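Local coordinates for putative tagatose-6-phosphate ketose/aldose isomerase (Escherichia coli, PDB 3C3J), which belongs to the SIS-domain proteins and carries two such domains in each chain of a two-chain assembly, at residues Ser64-Asp69 and Ala238-Ala243; Val279-Ser284 and Phe340-Tyr345. All blocks are in the same frame, centred on the assembly; numbering follows the deposited sequence.

Contact 1: residues Ser64-Asp69 and Ala238-Ala243; sequences SAFIGD and AARESA
Phe66 reaches from one helix into the angle between Arg240 and Glu241 of the other, its ring taken over a face by the first and at an edge by the second. Arg240 CG sits 3.8 Å from the centroid of the Phe66 ring, 17° off the normal, a CH-pi contact. With CG anti to the backbone N (chi1 -168°) and the chain extended, the arginine runs on across the rim of the ring, and its NE comes to 3.3 Å from Phe66 CE1. There the guanidinium and ring planes differ by 25°, so the guanidinium lies roughly flat against CE1. Beyond it, Arg240 NH1 makes a salt bridge of 3.2 Å to Asp69 OD2; the two planes are nearly parallel but offset, OD2 approaching obliquely. Glu241 bends at chi2 and sets OE1 in the ring plane, 3.4 Å from Phe66 CD2; OE1 is also hydrogen-bonded to Thr63 OG1, and OE2 forms a salt bridge with Lys245 NZ. The segment axes run nearly antiparallel, 9.2 Å apart. Helices 63-79 and 235-249, one from each SIS domain, meet through an aromatic ring bordered by charged groups, and the pairing with Asp69 probably steadies the guanidinium end of Arg240 beside that ring.

Contact 2: residues Val279-Ser284 and Phe340-Tyr345; sequences VVFVSS and FCFLMY
The Phe281 and Phe342 rings lie nearly parallel, 11° apart, but slid so far that each ring's face is occupied by the other's CB. Phe342 CB stands 3.6 Å from the centroid of the Phe281 ring, and Phe281 CB is likewise 3.6 Å from the centroid of the Phe342 ring, both almost on the normal. The rings, with centroids 4.6 Å apart, barely overlap; the closest carbons are Phe281 CD1 and Phe342 CD1 at 3.5 Å. The same first torsion in both, CG anti to the carbonyl carbon (chi1 -61° and -64°), carries each ring across the other's CB, the side chains passing in opposite directions. At the edge of the Phe342 ring, near its plane, Val282 O approaches CZ to 3.5 Å, just where strand 276-281 gives way to loop. Ile311 of the neighbouring strand 307-312 touches both phenylalanines; Leu235 of helix 235-249 meets Phe342, and Ser242, its hydroxyl less surely placed, meets Phe281. Helix 335-356 is thereby packed on the parallel sheet of the second SIS domain, at the C-terminal end of its central strand. The grip across this buried interface is chiefly apolar, ring faces fitted to methylene groups, with a backbone carbonyl at one ring edge.

The two contacts have centres about 12 Å apart, and both segments of contact 1 precede those of contact 2 along the chain. Helix 235-249 joins them: one side faces helix 63-79 of the first SIS domain, while Glu241 also touches Leu343 of helix 335-356, and Phe281 packs on Ala239. Contact 2 lies wholly within the second domain, where strand 276-281 is the middle of five parallel strands; contact 1 is one place where the two SIS domains meet. A layered path therefore runs from the second sheet and helix 335-356 through helix 235-249 to the first domain, linking the core of one domain to the interface with the other.

Contact 1: residues Ser64-Asp69 and Ala238-Ala243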
loop_
_atom_site.group_PDB
_atom_site.type_symbol
_atom_site.label_atom_id
_atom_site.label_comp_id
_atom_site.label_asym_id
_atom_site.label_seq_id
_atom_site.Cartn_x
_atom_site.Cartn_y
_atom_site.Cartn_z
ATOM N N SER A 64 12.997 -3.219 -1.625
ATOM C CA SER A 64 13.614 -1.904 -1.393
ATOM C C SER A 64 12.571 -0.814 -1.264
ATOM O O SER A 64 12.841 0.189 -0.631
ATOM C CB SER A 64 14.625 -1.545 -2.480
ATOM O OG SER A 64 15.750 -2.409 -2.418
ATOM N N ALA A 65 11.393 -1.014 -1.863
ATOM C CA ALA A 65 10.291 -0.056 -1.709
ATOM C C ALA A 65 9.756 -0.069 -0.285
ATOM O O ALA A 65 9.250 0.947 0.207
ATOM C CB ALA A 65 9.154 -0.369 -2.683
ATOM N N PHE A 66 9.850 -1.212 0.384
ATOM C CA PHE A 66 9.218 -1.344 1.707
ATOM C C PHE A 66 10.004 -0.624 2.797
ATOM O O PHE A 66 9.458 -0.337 3.858
ATOM C CB PHE A 66 8.990 -2.827 2.061
ATOM C CG PHE A 66 8.292 -3.598 0.978
ATOM C CD1 PHE A 66 7.343 -2.993 0.152
ATOM C CD2 PHE A 66 8.570 -4.952 0.780
ATOM C CE1 PHE A 66 6.718 -3.725 -0.881
ATOM C CE2 PHE A 66 7.946 -5.667 -0.224
ATOM C CZ PHE A 66 7.016 -5.057 -1.057
ATOM N N ILE A 67 11.256 -0.265 2.531
ATOM C CA ILE A 67 12.031 0.536 3.479
ATOM C C ILE A 67 11.278 1.834 3.801
ATOM O O ILE A 67 10.996 2.111 4.946
ATOM C CB ILE A 67 13.475 0.847 2.978
ATOM C CG1 ILE A 67 14.241 -0.469 2.770
ATOM C CG2 ILE A 67 14.228 1.832 3.981
ATOM C CD1 ILE A 67 15.554 -0.314 2.076
ATOM N N GLY A 68 10.943 2.600 2.769
ATOM C CA GLY A 68 10.202 3.833 2.931
ATOM C C GLY A 68 8.862 3.603 3.576
ATOM O O GLY A 68 8.409 4.424 4.341
ATOM N N ASP A 69 8.203 2.496 3.249
ATOM C CA ASP A 69 6.932 2.122 3.895
ATOM C C ASP A 69 7.077 1.991 5.406
ATOM O O ASP A 69 6.186 2.429 6.158
ATOM C CB ASP A 69 6.359 0.842 3.309
ATOM C CG ASP A 69 5.876 1.010 1.858
ATOM O OD1 ASP A 69 5.738 2.148 1.382
ATOM O OD2 ASP A 69 5.646 -0.019 1.182
ATOM N N ALA A 238 6.850 -3.786 7.321
ATOM C CA ALA A 238 7.549 -4.994 7.767
ATOM C C ALA A 238 6.727 -6.248 7.460
ATOM O O ALA A 238 7.274 -7.281 6.987
ATOM C CB ALA A 238 7.869 -4.901 9.269
ATOM N N ALA A 239 5.422 -6.160 7.709
ATOM C CA ALA A 239 4.493 -7.245 7.338
ATOM C C ALA A 239 4.512 -7.525 5.845
ATOM O O ALA A 239 4.515 -8.680 5.439
ATOM C CB ALA A 239 3.074 -6.955 7.834
ATOM N N ARG A 240 4.575 -6.466 5.035
ATOM C CA ARG A 240 4.614 -6.591 3.580
ATOM C C ARG A 240 5.881 -7.274 3.098
ATOM O O ARG A 240 5.818 -8.192 2.250
ATOM C CB ARG A 240 4.477 -5.216 2.940
ATOM C CG ARG A 240 4.226 -5.255 1.449
ATOM C CD ARG A 240 3.925 -3.798 0.988
ATOM N NE ARG A 240 3.491 -3.738 -0.393
ATOM C CZ ARG A 240 3.161 -2.595 -1.001
ATOM N NH1 ARG A 240 3.247 -1.425 -0.367
ATOM N NH2 ARG A 240 2.785 -2.615 -2.257
ATOM N N GLU A 241 7.021 -6.862 3.639
ATOM C CA GLU A 241 8.297 -7.535 3.348
ATOM C C GLU A 241 8.287 -9.013 3.771
ATOM O O GLU A 241 8.810 -9.884 3.054
ATOM C CB GLU A 241 9.427 -6.789 4.071
ATOM C CG GLU A 241 10.825 -7.427 4.037
ATOM C CD GLU A 241 11.288 -7.907 2.657
ATOM O OE1 GLU A 241 10.707 -7.497 1.613
ATOM O OE2 GLU A 241 12.271 -8.686 2.633
ATOM N N SER A 242 7.742 -9.272 4.962
ATOM C CA SER A 242 7.609 -10.618 5.493
ATOM C C SER A 242 6.766 -11.488 4.576
ATOM O O SER A 242 7.136 -12.624 4.280
ATOM C CB SER A 242 7.015 -10.576 6.896
ATOM O OG SER A 242 7.869 -9.905 7.794
ATOM N N ALA A 243 5.646 -10.951 4.113
ATOM C CA ALA A 243 4.776 -11.684 3.197
ATOM C C ALA A 243 5.522 -11.962 1.885
ATOM O O ALA A 243 5.479 -13.069 1.387
ATOM C CB ALA A 243 3.469 -10.923 2.968
#

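Contact 2: residues Val279-Ser284 and Phe340-Tyr345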
loop_
_atom_site.group_PDB
_atom_site.type_symbol
_atom_site.label_atom_id
_atom_site.label_comp_id
_atom_site.label_asym_id
_atom_site.label_seq_id
_atom_site.Cartn_x
_atom_site.Cartn_y
_atom_site.Cartn_z
ATOM N N VAL A 279 0.305 -13.976 11.698
ATOM C CA VAL A 279 1.369 -13.492 12.582
ATOM C C VAL A 279 1.188 -12.003 12.836
ATOM O O VAL A 279 1.102 -11.213 11.900
ATOM C CB VAL A 279 2.777 -13.785 12.002
ATOM C CG1 VAL A 279 3.880 -13.284 12.961
ATOM C CG2 VAL A 279 2.931 -15.274 11.673
ATOM N N VAL A 280 1.149 -11.626 14.108
ATOM C CA VAL A 280 0.914 -10.246 14.507
ATOM C C VAL A 280 2.174 -9.671 15.113
ATOM O O VAL A 280 2.659 -10.158 16.142
ATOM C CB VAL A 280 -0.263 -10.120 15.494
ATOM C CG1 VAL A 280 -0.482 -8.646 15.891
ATOM C CG2 VAL A 280 -1.537 -10.744 14.890
ATOM N N PHE A 281 2.689 -8.625 14.475
ATOM C CA PHE A 281 3.809 -7.847 14.988
ATOM C C PHE A 281 3.256 -6.758 15.945
ATOM O O PHE A 281 2.749 -5.720 15.501
ATOM C CB PHE A 281 4.584 -7.157 13.847
ATOM C CG PHE A 281 5.203 -8.094 12.809
ATOM C CD1 PHE A 281 5.496 -9.436 13.080
ATOM C CD2 PHE A 281 5.579 -7.582 11.578
ATOM C CE1 PHE A 281 6.069 -10.243 12.117
ATOM C CE2 PHE A 281 6.184 -8.367 10.621
ATOM C CZ PHE A 281 6.449 -9.697 10.886
ATOM N N VAL A 282 3.344 -6.999 17.252
ATOM C CA VAL A 282 2.742 -6.111 18.225
ATOM C C VAL A 282 3.584 -4.843 18.455
ATOM O O VAL A 282 4.789 -4.913 18.723
ATOM C CB VAL A 282 2.501 -6.864 19.562
ATOM C CG1 VAL A 282 1.871 -5.937 20.636
ATOM C CG2 VAL A 282 1.628 -8.077 19.317
ATOM N N SER A 283 2.941 -3.685 18.355
ATOM C CA SER A 283 3.617 -2.415 18.586
ATOM C C SER A 283 4.175 -2.322 20.000
ATOM O O SER A 283 3.603 -2.870 20.938
ATOM C CB SER A 283 2.674 -1.233 18.299
ATOM O OG SER A 283 3.335 0.004 18.507
ATOM N N SER A 284 5.302 -1.629 20.129
ATOM C CA SER A 284 5.862 -1.225 21.424
ATOM C C SER A 284 5.337 0.130 21.887
ATOM O O SER A 284 5.627 0.579 23.006
ATOM C CB SER A 284 7.388 -1.164 21.329
ATOM O OG SER A 284 7.789 -0.184 20.394
ATOM N N PHE A 340 13.305 -4.442 12.769
ATOM C CA PHE A 340 14.488 -5.311 12.596
ATOM C C PHE A 340 14.305 -6.674 13.287
ATOM O O PHE A 340 14.553 -7.732 12.697
ATOM C CB PHE A 340 15.740 -4.596 13.094
ATOM C CG PHE A 340 16.095 -3.394 12.265
ATOM C CD1 PHE A 340 16.959 -3.504 11.187
ATOM C CD2 PHE A 340 15.557 -2.156 12.554
ATOM C CE1 PHE A 340 17.259 -2.393 10.420
ATOM C CE2 PHE A 340 15.869 -1.019 11.785
ATOM C CZ PHE A 340 16.702 -1.142 10.721
ATOM N N CYS A 341 13.830 -6.641 14.518
ATOM C CA CYS A 341 13.528 -7.858 15.288
ATOM C C CYS A 341 12.484 -8.734 14.597
ATOM O O CYS A 341 12.699 -9.926 14.444
ATOM C CB CYS A 341 13.014 -7.496 16.670
ATOM S SG CYS A 341 14.089 -6.350 17.623
ATOM N N PHE A 342 11.367 -8.143 14.169
ATOM C CA PHE A 342 10.312 -8.923 13.506
ATOM C C PHE A 342 10.826 -9.565 12.223
ATOM O O PHE A 342 10.530 -10.729 11.949
ATOM C CB PHE A 342 9.096 -8.058 13.200
ATOM C CG PHE A 342 8.398 -7.521 14.430
ATOM C CD1 PHE A 342 7.944 -8.381 15.424
ATOM C CD2 PHE A 342 8.187 -6.163 14.582
ATOM C CE1 PHE A 342 7.298 -7.882 16.560
ATOM C CE2 PHE A 342 7.538 -5.652 15.703
ATOM C CZ PHE A 342 7.091 -6.521 16.700
ATOM N N LEU A 343 11.602 -8.813 11.450
ATOM C CA LEU A 343 12.164 -9.315 10.215
ATOM C C LEU A 343 13.056 -10.554 10.404
ATOM O O LEU A 343 13.066 -11.423 9.547
ATOM C CB LEU A 343 12.911 -8.194 9.456
ATOM C CG LEU A 343 11.959 -7.225 8.743
ATOM C CD1 LEU A 343 12.745 -6.066 8.137
ATOM C CD2 LEU A 343 11.040 -7.898 7.681
HETATM N N MSE A 344 13.778 -10.629 11.519
HETATM C CA MSE A 344 14.595 -11.819 11.825
HETATM C C MSE A 344 13.738 -13.084 11.790
HETATM O O MSE A 344 14.149 -14.087 11.183
HETATM C CB MSE A 344 15.286 -11.700 13.199
HETATM C CG MSE A 344 16.226 -10.508 13.354
HETATM SE SE MSE A 344 17.711 -10.465 12.005
HETATM C CE MSE A 344 16.871 -9.238 10.654
ATOM N N TYR A 345 12.555 -13.032 12.403
ATOM C CA TYR A 345 11.638 -14.176 12.402
ATOM C C TYR A 345 11.084 -14.439 11.001
ATOM O O TYR A 345 11.097 -15.580 10.560
ATOM C CB TYR A 345 10.502 -14.014 13.420
ATOM C CG TYR A 345 10.978 -13.917 14.851
ATOM C CD1 TYR A 345 11.296 -15.057 15.581
ATOM C CD2 TYR A 345 11.095 -12.675 15.478
ATOM C CE1 TYR A 345 11.754 -14.958 16.892
ATOM C CE2 TYR A 345 11.543 -12.565 16.772
ATOM C CZ TYR A 345 11.864 -13.709 17.480
ATOM O OH TYR A 345 12.300 -13.591 18.773
#